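Side-chain contacts in fructokinase (Xylella fastidiosa Temecula1, PDB 3LJS), which probably phosphorylates fructose at the expense of ATP, as a sugar kinase of the PfkB family with the ribokinase-like fold: residues F10-I15 against A112-F117; G37-V42 against V53-M58; F67-F72 against V77-I82. One frame throughout, in Å; residues are numbered along the deposited sequence.

Contacts 1 and 2 are buried and contact 3 is only partly so, its helix and turn reaching the surface. All three border strand 53-60 of the main sheet: contact 2 packs its F55 against the start of a helix, contact 1 joins it through a backbone bond between G11 and V56, and contact 3 through V53 with V78. The rings of F55 and F72 stack, tying contact 2 to contact 3. Their chemistry differs. Contact 1 mixes an aromatic pair with buried carboxylates and a bridging water, contact 2 sets one phenylalanine ring against a helix backbone and two small side chains without a hydrogen bond, and contact 3 surrounds one backbone hydrogen bond with phenylalanine, valine, threonine and isoleucine packing.

Contact 1: residues F10-I15 against A112-F117; sequences FGEALI and AADLLF
F10 and F117 each hold CG anti to the backbone N (chi1 173° and -170°), an extended setting that swings the two rings together. The result is a T-shaped stack, with centroids 5.1 Å apart and planes at 77°. F10 offers the edge: its CE1 stands above one face of F117, displaced toward the rim, 3.6 Å from F117 CD2 and 3.7 Å from F117 CE2. D114 and E12 meet differently. CG of D114 sits between its own backbone N and carbonyl carbon, which turns the carboxylate against the first methylene of E12, with D114 OD2 3.2 Å from E12 CB. The two acidic ends do not touch, for the E12 chain bends at its second torsion and leads its carboxylate away, leaving E12 OE1 5.0 Å from D114 OD2. Each has its own partner: R109 forms a salt bridge with D114 OD2, and N138 ND2 hydrogen-bonds E12 OE2. A water links the backbones, 2.9 Å from G11 O and 2.8 Å from D114 O. The side chain of E12 is also about 7 Å from that of R170, an ATP-binding residue, although no nucleotide is bound to this chain. Residues 10-15 lead from strand 6-10 of the main sheet into strand 14-19 of the smaller sheet, and 112-117 belong to the connection from strand 103-108 back to the main domain. V148 of helix 143-158 and V56 of strand 53-60 pack against both phenylalanines, while helix 63-75 lies against A13 and I15.

Contact 2: residues G37-V42 against V53-M58; sequences GAPANV and VQFVGM
The first turn of helix 38-49 and the strand that follows it, 53-60, pack together here in the main alpha/beta domain of the ribokinase-like fold. The sequence GGAPAN, which spans the start of this helix, fits the first PfkB signature. G37 is the N-cap, and the helix is under way at once, with N41 N bonded to G37 O at 2.8 Å and V42 N to A38 O at 3.1 Å. Of residues 53-58, F55 alone comes within contact distance of 37-42. With CG anti to the backbone N (chi1 176°), its ring extends from the strand so that the CD1-CE1 side abuts the backbone of P39 and A40. The carbonyl carbon of P39 lies at the ring edge, near its plane, 4.1 Å from F55 CE1. A40 N approaches the ring obliquely, 3.8 Å from the same CE1. The pyrrolidine of P39 adds a looser apolar touch, CG to F55 CE1 at 4.2 Å. No hydrogen bond crosses this contact, so its hold is by shape: two small or compact helix residues let a large ring come close to the main chain. The rest of the ring has further company, stacking with F72 and touching A13 and I82. On the helix side, P39 also packs on E12 and C136, and N41 turns its ND2 to a hydrogen bond with D262. The side chain of P39 is about 10 Å from that of the ATP-binding R170. From a different direction than the pyrrolidine, the methyl of A40 makes the other apolar touch, its CB 4.0 Å from F55 CE1.

Contact 3: residues F67-F72 against V77-I82; sequences FLFDSF and VVTDGI
Strand 53-60, helix 63-75 and strand 82-85 form a beta-alpha-beta crossover of the main sheet, and this contact folds the connection after the helix back onto its last turns. One hydrogen bond crosses between the backbones: V77 N donates to F72 O at 3.0 Å, bent to 148° at the hydrogen and tilted from the carbonyl plane. Farther on, a type I turn from T79 to I82 directs both of these side chains at the helix. Apolar packing centres on F72, whose CG is anti to the carbonyl carbon (chi1 -80°), which lays the ring between V77 and I82. Its CD1 lies 4.0 Å from V77 CB, while its other ortho carbon, CD2, meets I82 CD1 at 3.8 Å. The same isoleucine methyl reaches F69 CD1 at 4.1 Å, so I82 bridges the two phenylalanines. L59 of strand 53-60 packs beside F69 and I82. T79 brings both its branches to F69, the side chains crossing at about a right angle. Its methyl CG2 packs above one face of the F69 ring, toward the rim, and touches F72 CB; T79 OG1 comes close to F69 CZ, without a bond, at 3.5 Å.

Contact 1: residues F10-I15 against A112-F117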
loop_
_atom_site.group_PDB
_atom_site.type_symbol
_atom_site.label_atom_id
_atom_site.label_comp_id
_atom_site.label_asym_id
_atom_site.label_seq_id
_atom_site.Cartn_x
_atom_site.Cartn_y
_atom_site.Cartn_z
ATOM N N PHE B 10 -5.673 2.094 -22.397
ATOM C CA PHE B 10 -5.900 0.912 -21.582
ATOM C C PHE B 10 -4.782 0.529 -20.625
ATOM O O PHE B 10 -3.604 0.642 -20.946
ATOM C CB PHE B 10 -6.180 -0.285 -22.497
ATOM C CG PHE B 10 -6.273 -1.590 -21.761
ATOM C CD1 PHE B 10 -7.449 -1.956 -21.116
ATOM C CD2 PHE B 10 -5.165 -2.430 -21.665
ATOM C CE1 PHE B 10 -7.519 -3.142 -20.382
ATOM C CE2 PHE B 10 -5.227 -3.616 -20.934
ATOM C CZ PHE B 10 -6.404 -3.969 -20.293
ATOM N N GLY B 11 -5.158 0.048 -19.446
ATOM C CA GLY B 11 -4.144 -0.387 -18.512
ATOM C C GLY B 11 -4.330 -0.021 -17.061
ATOM O O GLY B 11 -5.415 -0.138 -16.493
ATOM N N GLU B 12 -3.248 0.443 -16.454
ATOM C CA GLU B 12 -3.296 0.785 -15.055
ATOM C C GLU B 12 -3.387 2.264 -14.745
ATOM O O GLU B 12 -2.788 3.108 -15.417
ATOM C CB GLU B 12 -2.083 0.191 -14.326
ATOM C CG GLU B 12 -0.796 1.015 -14.409
ATOM C CD GLU B 12 -0.136 0.996 -15.786
ATOM O OE1 GLU B 12 -0.695 0.382 -16.725
ATOM O OE2 GLU B 12 0.955 1.602 -15.928
ATOM N N ALA B 13 -4.178 2.544 -13.721
ATOM C CA ALA B 13 -4.366 3.867 -13.168
ATOM C C ALA B 13 -4.058 3.522 -11.711
ATOM O O ALA B 13 -4.596 2.550 -11.176
ATOM C CB ALA B 13 -5.816 4.324 -13.321
ATOM N N LEU B 14 -3.170 4.273 -11.080
ATOM C CA LEU B 14 -2.818 3.987 -9.696
ATOM C C LEU B 14 -2.477 5.266 -8.964
ATOM O O LEU B 14 -2.503 6.346 -9.553
ATOM C CB LEU B 14 -1.630 3.020 -9.645
ATOM C CG LEU B 14 -0.435 3.323 -10.559
ATOM C CD1 LEU B 14 0.290 4.583 -10.106
ATOM C CD2 LEU B 14 0.519 2.134 -10.529
ATOM N N ILE B 15 -2.154 5.138 -7.680
ATOM C CA ILE B 15 -1.808 6.290 -6.860
ATOM C C ILE B 15 -0.306 6.416 -6.672
ATOM O O ILE B 15 0.357 5.461 -6.259
ATOM C CB ILE B 15 -2.452 6.195 -5.454
ATOM C CG1 ILE B 15 -3.976 6.132 -5.574
ATOM C CG2 ILE B 15 -2.027 7.377 -4.601
ATOM C CD1 ILE B 15 -4.600 7.352 -6.206
ATOM N N ALA B 112 -3.085 -6.255 -7.359
ATOM C CA ALA B 112 -3.718 -4.943 -7.432
ATOM C C ALA B 112 -4.957 -4.998 -8.321
ATOM O O ALA B 112 -5.089 -5.878 -9.173
ATOM C CB ALA B 112 -2.730 -3.904 -7.966
ATOM N N ALA B 113 -5.857 -4.045 -8.127
ATOM C CA ALA B 113 -7.092 -4.001 -8.890
ATOM C C ALA B 113 -6.917 -3.980 -10.407
ATOM O O ALA B 113 -7.596 -4.724 -11.121
ATOM C CB ALA B 113 -7.920 -2.800 -8.452
ATOM N N ASP B 114 -6.010 -3.141 -10.904
ATOM C CA ASP B 114 -5.820 -3.021 -12.352
ATOM C C ASP B 114 -5.399 -4.322 -13.037
ATOM O O ASP B 114 -5.640 -4.508 -14.233
ATOM C CB ASP B 114 -4.813 -1.904 -12.681
ATOM C CG ASP B 114 -3.375 -2.314 -12.437
ATOM O OD1 ASP B 114 -2.882 -2.174 -11.292
ATOM O OD2 ASP B 114 -2.730 -2.782 -13.397
ATOM N N LEU B 115 -4.782 -5.222 -12.275
ATOM C CA LEU B 115 -4.332 -6.510 -12.807
ATOM C C LEU B 115 -5.473 -7.504 -13.035
ATOM O O LEU B 115 -5.282 -8.533 -13.681
ATOM C CB LEU B 115 -3.333 -7.159 -11.843
ATOM C CG LEU B 115 -1.816 -6.988 -11.967
ATOM C CD1 LEU B 115 -1.443 -6.200 -13.196
ATOM C CD2 LEU B 115 -1.299 -6.331 -10.709
ATOM N N LEU B 116 -6.653 -7.197 -12.509
ATOM C CA LEU B 116 -7.793 -8.105 -12.621
ATOM C C LEU B 116 -8.750 -7.850 -13.780
ATOM O O LEU B 116 -9.784 -8.509 -13.893
ATOM C CB LEU B 116 -8.564 -8.113 -11.296
ATOM C CG LEU B 116 -8.179 -9.141 -10.218
ATOM C CD1 LEU B 116 -6.767 -9.645 -10.392
ATOM C CD2 LEU B 116 -8.371 -8.506 -8.851
ATOM N N PHE B 117 -8.415 -6.895 -14.640
ATOM C CA PHE B 117 -9.260 -6.610 -15.796
ATOM C C PHE B 117 -9.169 -7.838 -16.707
ATOM O O PHE B 117 -8.081 -8.348 -16.956
ATOM C CB PHE B 117 -8.738 -5.376 -16.544
ATOM C CG PHE B 117 -9.676 -4.864 -17.605
ATOM C CD1 PHE B 117 -10.471 -3.744 -17.367
ATOM C CD2 PHE B 117 -9.761 -5.494 -18.846
ATOM C CE1 PHE B 117 -11.339 -3.256 -18.351
ATOM C CE2 PHE B 117 -10.626 -5.015 -19.836
ATOM C CZ PHE B 117 -11.415 -3.893 -19.587
HETATM O O HOH W 1 -6.893 -2.439 -15.553
#

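Contact 2: residues G37-V42 against V53-M58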
loop_
_atom_site.group_PDB
_atom_site.type_symbol
_atom_site.label_atom_id
_atom_site.label_comp_id
_atom_site.label_asym_id
_atom_site.label_seq_id
_atom_site.Cartn_x
_atom_site.Cartn_y
_atom_site.Cartn_z
ATOM N N GLY B 37 -0.203 6.417 -13.378
ATOM C CA GLY B 37 -0.416 5.279 -14.253
ATOM C C GLY B 37 -0.115 5.788 -15.652
ATOM O O GLY B 37 -0.667 6.811 -16.065
ATOM N N ALA B 38 0.751 5.094 -16.385
ATOM C CA ALA B 38 1.130 5.543 -17.725
ATOM C C ALA B 38 -0.054 5.812 -18.659
ATOM O O ALA B 38 -0.214 6.929 -19.144
ATOM C CB ALA B 38 2.106 4.549 -18.362
ATOM N N PRO B 39 -0.890 4.796 -18.940
ATOM C CA PRO B 39 -2.019 5.085 -19.835
ATOM C C PRO B 39 -2.993 6.112 -19.251
ATOM O O PRO B 39 -3.663 6.836 -19.990
ATOM C CB PRO B 39 -2.656 3.707 -20.061
ATOM C CG PRO B 39 -2.221 2.904 -18.856
ATOM C CD PRO B 39 -0.801 3.354 -18.646
ATOM N N ALA B 40 -3.059 6.184 -17.923
ATOM C CA ALA B 40 -3.942 7.139 -17.258
ATOM C C ALA B 40 -3.454 8.561 -17.515
ATOM O O ALA B 40 -4.255 9.457 -17.786
ATOM C CB ALA B 40 -3.994 6.867 -15.749
ATOM N N ASN B 41 -2.141 8.763 -17.428
ATOM C CA ASN B 41 -1.557 10.080 -17.678
ATOM C C ASN B 41 -1.824 10.491 -19.129
ATOM O O ASN B 41 -2.132 11.642 -19.412
ATOM C CB ASN B 41 -0.040 10.073 -17.455
ATOM C CG ASN B 41 0.353 9.829 -16.002
ATOM O OD1 ASN B 41 -0.364 10.209 -15.075
ATOM N ND2 ASN B 41 1.518 9.216 -15.801
ATOM N N VAL B 42 -1.688 9.546 -20.052
ATOM C CA VAL B 42 -1.917 9.855 -21.458
ATOM C C VAL B 42 -3.354 10.317 -21.657
ATOM O O VAL B 42 -3.608 11.292 -22.363
ATOM C CB VAL B 42 -1.633 8.628 -22.351
ATOM C CG1 VAL B 42 -2.017 8.933 -23.796
ATOM C CG2 VAL B 42 -0.143 8.262 -22.272
ATOM N N VAL B 53 -11.521 11.108 -25.347
ATOM C CA VAL B 53 -10.698 10.040 -24.801
ATOM C C VAL B 53 -11.401 9.276 -23.693
ATOM O O VAL B 53 -12.167 9.836 -22.906
ATOM C CB VAL B 53 -9.357 10.599 -24.261
ATOM C CG1 VAL B 53 -9.619 11.611 -23.151
ATOM C CG2 VAL B 53 -8.482 9.463 -23.746
ATOM N N GLN B 54 -11.128 7.981 -23.648
ATOM C CA GLN B 54 -11.715 7.107 -22.656
ATOM C C GLN B 54 -10.600 6.298 -22.006
ATOM O O GLN B 54 -9.623 5.934 -22.666
ATOM C CB GLN B 54 -12.720 6.182 -23.352
ATOM C CG GLN B 54 -13.316 5.093 -22.495
ATOM C CD GLN B 54 -14.299 4.226 -23.270
ATOM O OE1 GLN B 54 -14.312 4.232 -24.500
ATOM N NE2 GLN B 54 -15.114 3.466 -22.551
ATOM N N PHE B 55 -10.713 6.058 -20.704
ATOM C CA PHE B 55 -9.727 5.230 -20.021
ATOM C C PHE B 55 -10.416 3.906 -19.743
ATOM O O PHE B 55 -11.491 3.875 -19.138
ATOM C CB PHE B 55 -9.272 5.831 -18.695
ATOM C CG PHE B 55 -8.327 4.935 -17.933
ATOM C CD1 PHE B 55 -6.978 4.867 -18.275
ATOM C CD2 PHE B 55 -8.801 4.110 -16.920
ATOM C CE1 PHE B 55 -6.112 3.984 -17.618
ATOM C CE2 PHE B 55 -7.945 3.221 -16.257
ATOM C CZ PHE B 55 -6.597 3.160 -16.610
ATOM N N VAL B 56 -9.799 2.818 -20.190
ATOM C CA VAL B 56 -10.350 1.485 -19.989
ATOM C C VAL B 56 -9.426 0.700 -19.065
ATOM O O VAL B 56 -8.241 0.521 -19.345
ATOM C CB VAL B 56 -10.507 0.741 -21.335
ATOM C CG1 VAL B 56 -10.946 -0.707 -21.099
ATOM C CG2 VAL B 56 -11.547 1.464 -22.193
ATOM N N GLY B 57 -9.979 0.252 -17.948
ATOM C CA GLY B 57 -9.198 -0.490 -16.983
ATOM C C GLY B 57 -10.014 -0.720 -15.730
ATOM O O GLY B 57 -11.169 -0.290 -15.637
HETATM N N MSE B 58 -9.406 -1.386 -14.755
HETATM C CA MSE B 58 -10.096 -1.693 -13.517
HETATM C C MSE B 58 -9.546 -0.899 -12.344
HETATM O O MSE B 58 -8.335 -0.814 -12.156
HETATM C CB MSE B 58 -9.987 -3.195 -13.238
HETATM C CG MSE B 58 -10.772 -3.671 -12.031
HETATM SE SE MSE B 58 -10.897 -5.605 -12.023
HETATM C CE MSE B 58 -12.649 -5.774 -12.833
#

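Contact 3: residues F67-F72 against V77-I82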
loop_
_atom_site.group_PDB
_atom_site.type_symbol
_atom_site.label_atom_id
_atom_site.label_comp_id
_atom_site.label_asym_id
_atom_site.label_seq_id
_atom_site.Cartn_x
_atom_site.Cartn_y
_atom_site.Cartn_z
ATOM N N PHE B 67 -10.957 8.084 -5.896
ATOM C CA PHE B 67 -10.167 9.270 -6.212
ATOM C C PHE B 67 -9.786 9.293 -7.684
ATOM O O PHE B 67 -9.861 10.332 -8.344
ATOM C CB PHE B 67 -8.890 9.300 -5.375
ATOM C CG PHE B 67 -7.940 10.397 -5.762
ATOM C CD1 PHE B 67 -8.269 11.732 -5.543
ATOM C CD2 PHE B 67 -6.706 10.095 -6.327
ATOM C CE1 PHE B 67 -7.379 12.751 -5.881
ATOM C CE2 PHE B 67 -5.809 11.104 -6.667
ATOM C CZ PHE B 67 -6.145 12.434 -6.443
ATOM N N LEU B 68 -9.358 8.145 -8.192
ATOM C CA LEU B 68 -8.969 8.037 -9.592
ATOM C C LEU B 68 -10.185 8.216 -10.502
ATOM O O LEU B 68 -10.115 8.913 -11.511
ATOM C CB LEU B 68 -8.308 6.681 -9.842
ATOM C CG LEU B 68 -6.944 6.521 -9.157
ATOM C CD1 LEU B 68 -6.446 5.095 -9.305
ATOM C CD2 LEU B 68 -5.950 7.498 -9.771
ATOM N N PHE B 69 -11.303 7.597 -10.137
ATOM C CA PHE B 69 -12.515 7.712 -10.935
ATOM C C PHE B 69 -12.954 9.169 -11.062
ATOM O O PHE B 69 -13.255 9.643 -12.161
ATOM C CB PHE B 69 -13.652 6.907 -10.309
ATOM C CG PHE B 69 -14.894 6.865 -11.155
ATOM C CD1 PHE B 69 -15.097 5.834 -12.065
ATOM C CD2 PHE B 69 -15.847 7.873 -11.063
ATOM C CE1 PHE B 69 -16.233 5.804 -12.876
ATOM C CE2 PHE B 69 -16.992 7.854 -11.871
ATOM C CZ PHE B 69 -17.183 6.818 -12.778
ATOM N N ASP B 70 -13.005 9.871 -9.931
ATOM C CA ASP B 70 -13.414 11.272 -9.921
ATOM C C ASP B 70 -12.413 12.155 -10.652
ATOM O O ASP B 70 -12.805 13.107 -11.329
ATOM C CB ASP B 70 -13.590 11.780 -8.484
ATOM C CG ASP B 70 -14.692 11.049 -7.736
ATOM O OD1 ASP B 70 -15.717 10.703 -8.362
ATOM O OD2 ASP B 70 -14.541 10.833 -6.515
ATOM N N SER B 71 -11.125 11.847 -10.513
ATOM C CA SER B 71 -10.086 12.617 -11.193
ATOM C C SER B 71 -10.294 12.523 -12.704
ATOM O O SER B 71 -10.144 13.516 -13.419
ATOM C CB SER B 71 -8.693 12.093 -10.827
ATOM O OG SER B 71 -8.413 12.302 -9.450
ATOM N N PHE B 72 -10.634 11.330 -13.185
ATOM C CA PHE B 72 -10.879 11.129 -14.613
ATOM C C PHE B 72 -12.095 11.941 -15.057
ATOM O O PHE B 72 -12.057 12.624 -16.083
ATOM C CB PHE B 72 -11.126 9.646 -14.927
ATOM C CG PHE B 72 -9.869 8.814 -15.021
ATOM C CD1 PHE B 72 -8.787 9.240 -15.792
ATOM C CD2 PHE B 72 -9.784 7.581 -14.371
ATOM C CE1 PHE B 72 -7.629 8.445 -15.917
ATOM C CE2 PHE B 72 -8.636 6.778 -14.487
ATOM C CZ PHE B 72 -7.558 7.214 -15.262
ATOM N N VAL B 77 -12.266 12.892 -19.030
ATOM C CA VAL B 77 -12.005 11.560 -19.574
ATOM C C VAL B 77 -13.286 10.741 -19.420
ATOM O O VAL B 77 -13.867 10.702 -18.336
ATOM C CB VAL B 77 -10.862 10.843 -18.800
ATOM C CG1 VAL B 77 -10.716 9.391 -19.283
ATOM C CG2 VAL B 77 -9.550 11.599 -18.992
ATOM N N VAL B 78 -13.736 10.101 -20.496
ATOM C CA VAL B 78 -14.949 9.283 -20.426
ATOM C C VAL B 78 -14.675 8.078 -19.527
ATOM O O VAL B 78 -13.662 7.390 -19.681
ATOM C CB VAL B 78 -15.391 8.809 -21.831
ATOM C CG1 VAL B 78 -16.510 7.782 -21.715
ATOM C CG2 VAL B 78 -15.868 10.005 -22.650
ATOM N N THR B 79 -15.582 7.822 -18.589
ATOM C CA THR B 79 -15.406 6.729 -17.637
ATOM C C THR B 79 -16.254 5.479 -17.852
ATOM O O THR B 79 -16.190 4.555 -17.044
ATOM C CB THR B 79 -15.664 7.228 -16.197
ATOM O OG1 THR B 79 -16.996 7.746 -16.106
ATOM C CG2 THR B 79 -14.679 8.334 -15.826
ATOM N N ASP B 80 -17.031 5.439 -18.932
ATOM C CA ASP B 80 -17.902 4.295 -19.215
ATOM C C ASP B 80 -17.197 2.946 -19.276
ATOM O O ASP B 80 -17.794 1.924 -18.958
ATOM C CB ASP B 80 -18.645 4.484 -20.543
ATOM C CG ASP B 80 -19.346 5.815 -20.636
ATOM O OD1 ASP B 80 -19.801 6.328 -19.592
ATOM O OD2 ASP B 80 -19.454 6.344 -21.762
ATOM N N GLY B 81 -15.937 2.942 -19.698
ATOM C CA GLY B 81 -15.205 1.693 -19.809
ATOM C C GLY B 81 -14.466 1.248 -18.561
ATOM O O GLY B 81 -13.733 0.261 -18.590
ATOM N N ILE B 82 -14.641 1.975 -17.467
ATOM C CA ILE B 82 -13.979 1.612 -16.221
ATOM C C ILE B 82 -14.820 0.596 -15.462
ATOM O O ILE B 82 -16.035 0.733 -15.382
ATOM C CB ILE B 82 -13.770 2.848 -15.305
ATOM C CG1 ILE B 82 -12.744 3.799 -15.922
ATOM C CG2 ILE B 82 -13.289 2.402 -13.923
ATOM C CD1 ILE B 82 -12.547 5.087 -15.134
#